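Local coordinates for protein putative methyltransferase (PDB 3LL7) that is a putative methyltransferase, probably dependent on S-adenosylmethionine, whose natural substrate is not established, at residues 98-103 and 167-172; 277-282 and 307-312. All blocks are in the same frame, centred on the assembly; numbering follows the deposited sequence. Where two conformers were deposited one is given.

Contact 1. Residues 98-103 and 167-172; sequences VDLTGG and IYVDPA
Asp-99 and Tyr-168 lie side by side on one face of a parallel strand pair, the carboxylate at the ring edge with its CG in the ring plane, 3.7 Å from Tyr-168 CD2. The two planes stand 87° apart. Both side chains run anti to their backbone nitrogens (chi1 -178° and 176°), which sends them the same way, and Tyr-168 OH hydrogen-bonds Asp-107. Beneath them the strands are joined by backbone hydrogen bonds, Tyr-168 N to Val-98 O (2.8 Å) and Leu-100 N to Tyr-168 O (2.9 Å). These are neighbouring parallel strands of a sheet consistent with the Rossmann-like methyltransferase fold, and DLTGG (99-103), the end of the strand and the loop after it, resembles the glycine-rich segment that usually meets the cofactor. In the conformer described, one of two for Thr-101 and Gly-102, Asp-99 OD1 makes an Asx turn to Thr-101 N (3.2 Å), extended to an Asx motif by Gly-102 N (3.1 Å) from the same face of the carboxylate. Thr-101 OG1 there accepts from Asp-170 N at 2.8 Å, which may tie the loop to the other strand. On the Ile-167 side, Leu-100 CD1 packs against Ile-167 CG2 (3.7 Å).

Contact 2. Residues 277-282 and 307-312; sequences EEERSI and FKTVAY
The carboxylate of Glu-279 takes backbone N-H groups of Lys-308 and Thr-309 with both oxygens. OE2 accepts from Lys-308 N through its syn lone pair, at 2.8 Å and an almost straight 172°. OE1 takes two donors: Thr-309 N comes from the syn side at 2.8 Å, and Thr-309 OG1 from the anti side at 2.7 Å, each somewhat out of the carboxylate plane. Three bonds from two consecutive residues therefore fix the rotation of this buried group, and so many N-H and O-H donors around it would be expected to favour its negative charge. Glu-279 gets there by leaving its backbone with CG anti to N and then bending at chi2 (65°), which turns the carboxylate onto the other helix.

Lys-308 returns the grip, its chain bent at chi3 so that NZ donates to Glu-279 O at 2.9 Å, in the carbonyl plane. The ammonium thus meets the C-terminal end of helix 277-281, whose carbonyls probably suit a positive charge. Just past that end, Ile-282 lays CG1 over one face of the Tyr-312 ring, a CH-pi contact 4.3 Å from the centroid, and CD1 reaches Tyr-312 CD2 at 3.7 Å.

Farther out, Thr-309 CG2 lies 3.6 Å from Glu-278 OE2, the two side chains crossing at about a right angle, and Glu-278 also forms a salt bridge with Arg-313. Phe-272 and Phe-274 of strand 272-274 pack against Thr-309, while Phe-307 stacks on His-324.

The axes of 277-281 and 307-312 cross at 78°, 8.3 Å apart at closest, in an interface where a glutamate side chain from one helix takes two successive backbone N-H groups and a hydroxyl from another, 307-312, which lies in the ferredoxin-like domain.

How the contacts relate
Contact 1 belongs to the buried core of the presumed methyltransferase sheet, whereas contact 2 is a partly buried junction farther from the centre of the chain, with exposed residues at its margin. The two share no helix or strand: they follow one another along the chain, their centres 34 Å apart and their nearest atoms about 22 Å apart. Contact 1 joins strands through regular backbone bonds, with side chains bonding mainly where the strands give way to loops. In contact 2 every hydrogen bond between the helices uses a side chain, and charged groups meet backbone amides and carbonyls. Acidic side chains receive backbone N-H groups in both, but Asp-99 folds its own loop and Glu-279 holds a separate helix.

Contact 1. Residues 98-103 and 167-172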
ATOM      1  N   VAL A  98      -8.533 -19.170  -1.654  1.00  8.60           N
ATOM      2  CA  VAL A  98      -7.345 -19.780  -1.075  1.00  8.88           C
ATOM      3  C   VAL A  98      -6.307 -18.665  -0.937  1.00  9.03           C
ATOM      4  O   VAL A  98      -6.067 -17.940  -1.893  1.00  8.54           O
ATOM      5  CB  VAL A  98      -6.781 -20.924  -1.969  1.00  9.40           C
ATOM      6  CG1 VAL A  98      -5.457 -21.483  -1.415  1.00 10.30           C
ATOM      7  CG2 VAL A  98      -7.792 -22.056  -2.089  1.00  8.43           C
ATOM      8  N   ASP A  99      -5.716 -18.532   0.250  1.00  8.20           N
ATOM      9  CA  ASP A  99      -4.576 -17.645   0.476  1.00  9.11           C
ATOM     10  C   ASP A  99      -3.312 -18.495   0.647  1.00  8.44           C
ATOM     11  O   ASP A  99      -3.167 -19.195   1.653  1.00  8.68           O
ATOM     12  CB  ASP A  99      -4.848 -16.819   1.734  1.00  8.37           C
ATOM     13  CG  ASP A  99      -3.750 -15.825   2.053  1.00 12.14           C
ATOM     14  OD1 ASP A  99      -2.614 -15.922   1.543  1.00 11.28           O
ATOM     15  OD2 ASP A  99      -4.053 -14.906   2.841  1.00 18.31           O
ATOM     16  N   LEU A 100      -2.411 -18.416  -0.332  1.00  8.26           N
ATOM     17  CA  LEU A 100      -1.249 -19.300  -0.447  1.00  9.08           C
ATOM     18  C   LEU A 100      -0.102 -18.942   0.468  1.00 10.14           C
ATOM     19  O   LEU A 100       0.783 -19.791   0.722  1.00 10.16           O
ATOM     20  CB  LEU A 100      -0.711 -19.296  -1.875  1.00  8.54           C
ATOM     21  CG  LEU A 100      -1.605 -19.786  -3.016  1.00  9.46           C
ATOM     22  CD1 LEU A 100      -0.801 -19.706  -4.310  1.00  9.36           C
ATOM     23  CD2 LEU A 100      -2.150 -21.208  -2.813  1.00 10.34           C
ATOM     24  N   THR A 101      -0.047 -17.690   0.898  0.50  9.66           N
ATOM     25  CA  THR A 101       1.158 -17.178   1.523  0.50 10.40           C
ATOM     26  C   THR A 101       0.933 -16.832   2.988  0.50 10.47           C
ATOM     27  O   THR A 101       1.887 -16.558   3.722  0.50 11.64           O
ATOM     28  CB  THR A 101       1.725 -15.971   0.739  0.50 10.32           C
ATOM     29  OG1 THR A 101       0.646 -15.141   0.278  0.50 10.14           O
ATOM     30  CG2 THR A 101       2.533 -16.461  -0.469  0.50  9.71           C
ATOM     31  N   GLY A 102      -0.336 -16.824   3.389  0.50 10.45           N
ATOM     32  CA  GLY A 102      -0.740 -16.644   4.769  0.50 10.07           C
ATOM     33  C   GLY A 102      -0.238 -15.394   5.464  0.50 10.24           C
ATOM     34  O   GLY A 102      -0.446 -14.289   4.993  0.50 10.99           O
ATOM     35  N   GLY A 103       0.398 -15.610   6.606  1.00  9.11           N
ATOM     36  CA  GLY A 103       0.981 -14.575   7.473  1.00  8.93           C
ATOM     37  C   GLY A 103       0.108 -14.290   8.700  1.00  8.41           C
ATOM     38  O   GLY A 103      -0.508 -15.198   9.255  1.00  8.37           O
ATOM     39  N   ILE A 167      -7.584 -17.263  -5.946  1.00 15.05           N
ATOM     40  CA  ILE A 167      -6.342 -17.643  -5.299  1.00 14.70           C
ATOM     41  C   ILE A 167      -5.528 -16.366  -5.075  1.00 14.47           C
ATOM     42  O   ILE A 167      -5.199 -15.642  -6.031  1.00 15.34           O
ATOM     43  CB  ILE A 167      -5.539 -18.691  -6.120  1.00 14.50           C
ATOM     44  CG1 ILE A 167      -6.302 -20.025  -6.156  1.00 13.69           C
ATOM     45  CG2 ILE A 167      -4.166 -18.912  -5.520  1.00 13.24           C
ATOM     46  CD1 ILE A 167      -5.735 -21.051  -7.102  1.00 12.27           C
ATOM     47  N   TYR A 168      -5.222 -16.103  -3.809  1.00 13.80           N
ATOM     48  CA  TYR A 168      -4.481 -14.909  -3.409  1.00 13.56           C
ATOM     49  C   TYR A 168      -3.043 -15.276  -3.013  1.00 13.36           C
ATOM     50  O   TYR A 168      -2.814 -16.289  -2.334  1.00 13.50           O
ATOM     51  CB  TYR A 168      -5.221 -14.212  -2.263  1.00 13.53           C
ATOM     52  CG  TYR A 168      -4.492 -13.019  -1.725  1.00 14.23           C
ATOM     53  CD1 TYR A 168      -4.436 -11.822  -2.446  1.00 15.59           C
ATOM     54  CD2 TYR A 168      -3.817 -13.094  -0.503  1.00 17.20           C
ATOM     55  CE1 TYR A 168      -3.737 -10.704  -1.923  1.00 17.21           C
ATOM     56  CE2 TYR A 168      -3.117 -12.018  -0.000  1.00 16.53           C
ATOM     57  CZ  TYR A 168      -3.074 -10.834  -0.716  1.00 16.06           C
ATOM     58  OH  TYR A 168      -2.386  -9.769  -0.192  1.00 16.79           O
ATOM     59  N   VAL A 169      -2.080 -14.476  -3.467  1.00 12.78           N
ATOM     60  CA  VAL A 169      -0.683 -14.700  -3.153  1.00 12.56           C
ATOM     61  C   VAL A 169       0.033 -13.370  -2.874  1.00 13.04           C
ATOM     62  O   VAL A 169      -0.156 -12.385  -3.583  1.00 12.76           O
ATOM     63  CB  VAL A 169       0.011 -15.558  -4.272  1.00 13.59           C
ATOM     64  CG1 VAL A 169      -0.060 -14.866  -5.652  1.00 12.74           C
ATOM     65  CG2 VAL A 169       1.440 -16.002  -3.883  1.00 14.80           C
ATOM     66  N   ASP A 170       0.856 -13.366  -1.840  1.00 12.94           N
ATOM     67  CA  ASP A 170       1.661 -12.190  -1.475  1.00 14.16           C
ATOM     68  C   ASP A 170       3.103 -12.674  -1.336  1.00 13.60           C
ATOM     69  O   ASP A 170       3.527 -13.063  -0.247  1.00 12.74           O
ATOM     70  CB  ASP A 170       1.095 -11.587  -0.165  1.00 14.35           C
ATOM     71  CG  ASP A 170       1.949 -10.460   0.412  1.00 16.94           C
ATOM     72  OD1 ASP A 170       2.846  -9.945  -0.287  1.00 17.67           O
ATOM     73  OD2 ASP A 170       1.723 -10.103   1.601  1.00 19.91           O
ATOM     74  N   PRO A 171       3.860 -12.671  -2.458  1.00 13.83           N
ATOM     75  CA  PRO A 171       5.191 -13.285  -2.445  1.00 14.39           C
ATOM     76  C   PRO A 171       6.210 -12.489  -1.636  1.00 15.42           C
ATOM     77  O   PRO A 171       6.010 -11.297  -1.374  1.00 15.37           O
ATOM     78  CB  PRO A 171       5.593 -13.340  -3.933  1.00 13.89           C
ATOM     79  CG  PRO A 171       4.635 -12.480  -4.664  1.00 14.31           C
ATOM     80  CD  PRO A 171       3.393 -12.366  -3.825  1.00 13.40           C
ATOM     81  N   ALA A 172       7.279 -13.166  -1.220  1.00 16.65           N
ATOM     82  CA  ALA A 172       8.396 -12.526  -0.544  1.00 17.91           C
ATOM     83  C   ALA A 172       9.543 -12.319  -1.541  1.00 19.07           C
ATOM     84  O   ALA A 172       9.530 -12.886  -2.647  1.00 19.25           O
ATOM     85  CB  ALA A 172       8.843 -13.369   0.665  1.00 18.32           C
TER

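Contact 2. Residues 277-282 and 307-312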
ATOM      1  N   GLU A 277      -0.817   2.214 -23.406  1.00  9.14           N
ATOM      2  CA  GLU A 277      -1.041   2.588 -24.804  1.00  9.89           C
ATOM      3  C   GLU A 277      -1.549   4.025 -24.878  1.00  9.74           C
ATOM      4  O   GLU A 277      -1.102   4.805 -25.730  1.00  8.05           O
ATOM      5  CB  GLU A 277      -2.049   1.666 -25.489  1.00 10.28           C
ATOM      6  CG  GLU A 277      -2.323   2.060 -26.925  1.00 12.62           C
ATOM      7  CD  GLU A 277      -3.343   1.184 -27.598  1.00 16.60           C
ATOM      8  OE1 GLU A 277      -4.240   0.654 -26.922  1.00 18.96           O
ATOM      9  OE2 GLU A 277      -3.245   1.023 -28.828  1.00 20.99           O
ATOM     10  N   GLU A 278      -2.519   4.345 -24.016  1.00  9.27           N
ATOM     11  CA  GLU A 278      -3.073   5.701 -23.965  1.00  9.35           C
ATOM     12  C   GLU A 278      -1.989   6.677 -23.576  1.00  8.88           C
ATOM     13  O   GLU A 278      -1.773   7.679 -24.271  1.00  9.88           O
ATOM     14  CB  GLU A 278      -4.262   5.776 -22.988  1.00  9.20           C
ATOM     15  CG  GLU A 278      -4.811   7.195 -22.789  1.00 10.46           C
ATOM     16  CD  GLU A 278      -5.938   7.203 -21.782  1.00 12.75           C
ATOM     17  OE1 GLU A 278      -6.041   6.216 -20.997  1.00 12.40           O
ATOM     18  OE2 GLU A 278      -6.722   8.171 -21.780  1.00 11.50           O
ATOM     19  N   GLU A 279      -1.288   6.408 -22.472  1.00  8.75           N
ATOM     20  CA  GLU A 279      -0.185   7.277 -22.033  1.00  9.24           C
ATOM     21  C   GLU A 279       0.822   7.557 -23.142  1.00 10.66           C
ATOM     22  O   GLU A 279       1.247   8.677 -23.311  1.00 10.10           O
ATOM     23  CB  GLU A 279       0.537   6.676 -20.820  1.00  9.65           C
ATOM     24  CG  GLU A 279       1.748   7.478 -20.271  1.00  9.44           C
ATOM     25  CD  GLU A 279       1.413   8.855 -19.673  1.00 11.98           C
ATOM     26  OE1 GLU A 279       0.237   9.119 -19.332  1.00 11.52           O
ATOM     27  OE2 GLU A 279       2.357   9.674 -19.486  1.00 13.18           O
ATOM     28  N   ARG A 280       1.186   6.516 -23.888  1.00 10.57           N
ATOM     29  CA  ARG A 280       2.211   6.665 -24.933  1.00 12.36           C
ATOM     30  C   ARG A 280       1.719   7.404 -26.178  1.00 11.94           C
ATOM     31  O   ARG A 280       2.495   8.095 -26.830  1.00 13.44           O
ATOM     32  CB  ARG A 280       2.710   5.277 -25.331  1.00 12.42           C
ATOM     33  CG  ARG A 280       3.743   4.773 -24.348  1.00 16.44           C
ATOM     34  CD  ARG A 280       3.867   3.256 -24.324  1.00 23.18           C
ATOM     35  NE  ARG A 280       4.438   2.863 -23.041  1.00 28.56           N
ATOM     36  CZ  ARG A 280       4.861   1.644 -22.737  1.00 31.32           C
ATOM     37  NH1 ARG A 280       4.801   0.667 -23.636  1.00 32.60           N
ATOM     38  NH2 ARG A 280       5.361   1.411 -21.530  1.00 32.58           N
ATOM     39  N   SER A 281       0.427   7.240 -26.468  0.50 11.56           N
ATOM     40  CA  SER A 281      -0.230   7.742 -27.688  0.50 11.34           C
ATOM     41  C   SER A 281      -0.601   9.226 -27.651  0.50 10.52           C
ATOM     42  O   SER A 281      -0.679   9.881 -28.686  0.50 10.48           O
ATOM     43  CB  SER A 281      -1.497   6.935 -27.963  0.50 10.96           C
ATOM     44  OG  SER A 281      -2.601   7.417 -27.211  0.50 11.72           O
ATOM     45  N   ILE A 282      -0.855   9.735 -26.452  1.00  9.49           N
ATOM     46  CA  ILE A 282      -1.161  11.136 -26.207  1.00  9.15           C
ATOM     47  C   ILE A 282       0.078  12.020 -26.343  1.00  7.91           C
ATOM     48  O   ILE A 282       1.192  11.595 -26.013  1.00  9.19           O
ATOM     49  CB  ILE A 282      -1.691  11.257 -24.733  1.00  8.43           C
ATOM     50  CG1 ILE A 282      -3.133  10.727 -24.671  1.00 12.79           C
ATOM     51  CG2 ILE A 282      -1.527  12.684 -24.165  1.00 11.35           C
ATOM     52  CD1 ILE A 282      -3.610  10.583 -23.157  1.00 17.26           C
ATOM     53  N   PHE A 307       1.604  10.352 -16.433  1.00  9.62           N
ATOM     54  CA  PHE A 307       2.117  11.739 -16.440  1.00  9.56           C
ATOM     55  C   PHE A 307       1.370  12.633 -17.440  1.00  9.73           C
ATOM     56  O   PHE A 307       0.902  13.751 -17.095  1.00  9.82           O
ATOM     57  CB  PHE A 307       3.616  11.717 -16.775  1.00 10.56           C
ATOM     58  CG  PHE A 307       4.462  10.833 -15.844  1.00 10.83           C
ATOM     59  CD1 PHE A 307       4.450  11.017 -14.451  1.00 13.75           C
ATOM     60  CD2 PHE A 307       5.290   9.852 -16.376  1.00 13.71           C
ATOM     61  CE1 PHE A 307       5.238  10.207 -13.591  1.00  9.80           C
ATOM     62  CE2 PHE A 307       6.088   9.019 -15.532  1.00 14.75           C
ATOM     63  CZ  PHE A 307       6.052   9.208 -14.136  1.00 13.45           C
ATOM     64  N   LYS A 308       1.258  12.148 -18.674  1.00  9.18           N
ATOM     65  CA  LYS A 308       0.568  12.866 -19.735  1.00  9.05           C
ATOM     66  C   LYS A 308      -0.934  12.674 -19.661  1.00  9.54           C
ATOM     67  O   LYS A 308      -1.707  13.621 -19.900  1.00  9.04           O
ATOM     68  CB  LYS A 308       1.105  12.414 -21.092  1.00  9.57           C
ATOM     69  CG  LYS A 308       2.577  12.729 -21.261  1.00  9.48           C
ATOM     70  CD  LYS A 308       3.229  11.675 -22.181  1.00 11.57           C
ATOM     71  CE  LYS A 308       2.710  11.716 -23.565  1.00 11.86           C
ATOM     72  NZ  LYS A 308       3.193  10.520 -24.396  1.00 10.47           N
ATOM     73  N   THR A 309      -1.368  11.446 -19.338  1.00  8.96           N
ATOM     74  CA  THR A 309      -2.803  11.159 -19.335  1.00  9.08           C
ATOM     75  C   THR A 309      -3.585  12.071 -18.369  1.00  8.12           C
ATOM     76  O   THR A 309      -4.683  12.503 -18.683  1.00  8.41           O
ATOM     77  CB  THR A 309      -3.057   9.676 -19.017  1.00  8.49           C
ATOM     78  OG1 THR A 309      -2.332   8.883 -19.980  1.00 10.22           O
ATOM     79  CG2 THR A 309      -4.531   9.315 -19.204  1.00  9.80           C
ATOM     80  N   VAL A 310      -3.016  12.374 -17.217  1.00  8.57           N
ATOM     81  CA  VAL A 310      -3.727  13.247 -16.278  1.00  9.53           C
ATOM     82  C   VAL A 310      -3.999  14.607 -16.945  1.00  9.52           C
ATOM     83  O   VAL A 310      -5.102  15.154 -16.846  1.00  8.40           O
ATOM     84  CB  VAL A 310      -2.968  13.426 -14.947  1.00 10.47           C
ATOM     85  CG1 VAL A 310      -3.680  14.494 -14.046  1.00 12.28           C
ATOM     86  CG2 VAL A 310      -2.851  12.101 -14.189  1.00 13.25           C
ATOM     87  N   ALA A 311      -2.988  15.158 -17.646  1.00  8.68           N
ATOM     88  CA  ALA A 311      -3.160  16.493 -18.260  1.00  9.25           C
ATOM     89  C   ALA A 311      -4.231  16.448 -19.381  1.00  8.99           C
ATOM     90  O   ALA A 311      -5.069  17.358 -19.521  1.00  8.79           O
ATOM     91  CB  ALA A 311      -1.801  16.978 -18.818  1.00  9.23           C
ATOM     92  N   TYR A 312      -4.162  15.401 -20.188  1.00  8.32           N
ATOM     93  CA  TYR A 312      -5.053  15.227 -21.330  1.00 10.55           C
ATOM     94  C   TYR A 312      -6.500  14.972 -20.860  1.00  9.57           C
ATOM     95  O   TYR A 312      -7.405  15.542 -21.420  1.00 11.91           O
ATOM     96  CB  TYR A 312      -4.564  14.044 -22.207  1.00 11.25           C
ATOM     97  CG  TYR A 312      -5.337  13.910 -23.514  1.00 14.01           C
ATOM     98  CD1 TYR A 312      -5.064  14.765 -24.585  1.00 20.43           C
ATOM     99  CD2 TYR A 312      -6.343  12.971 -23.658  1.00 20.51           C
ATOM    100  CE1 TYR A 312      -5.780  14.678 -25.777  1.00 23.48           C
ATOM    101  CE2 TYR A 312      -7.057  12.854 -24.863  1.00 21.41           C
ATOM    102  CZ  TYR A 312      -6.771  13.722 -25.906  1.00 24.31           C
ATOM    103  OH  TYR A 312      -7.470  13.640 -27.099  1.00 27.02           O
TER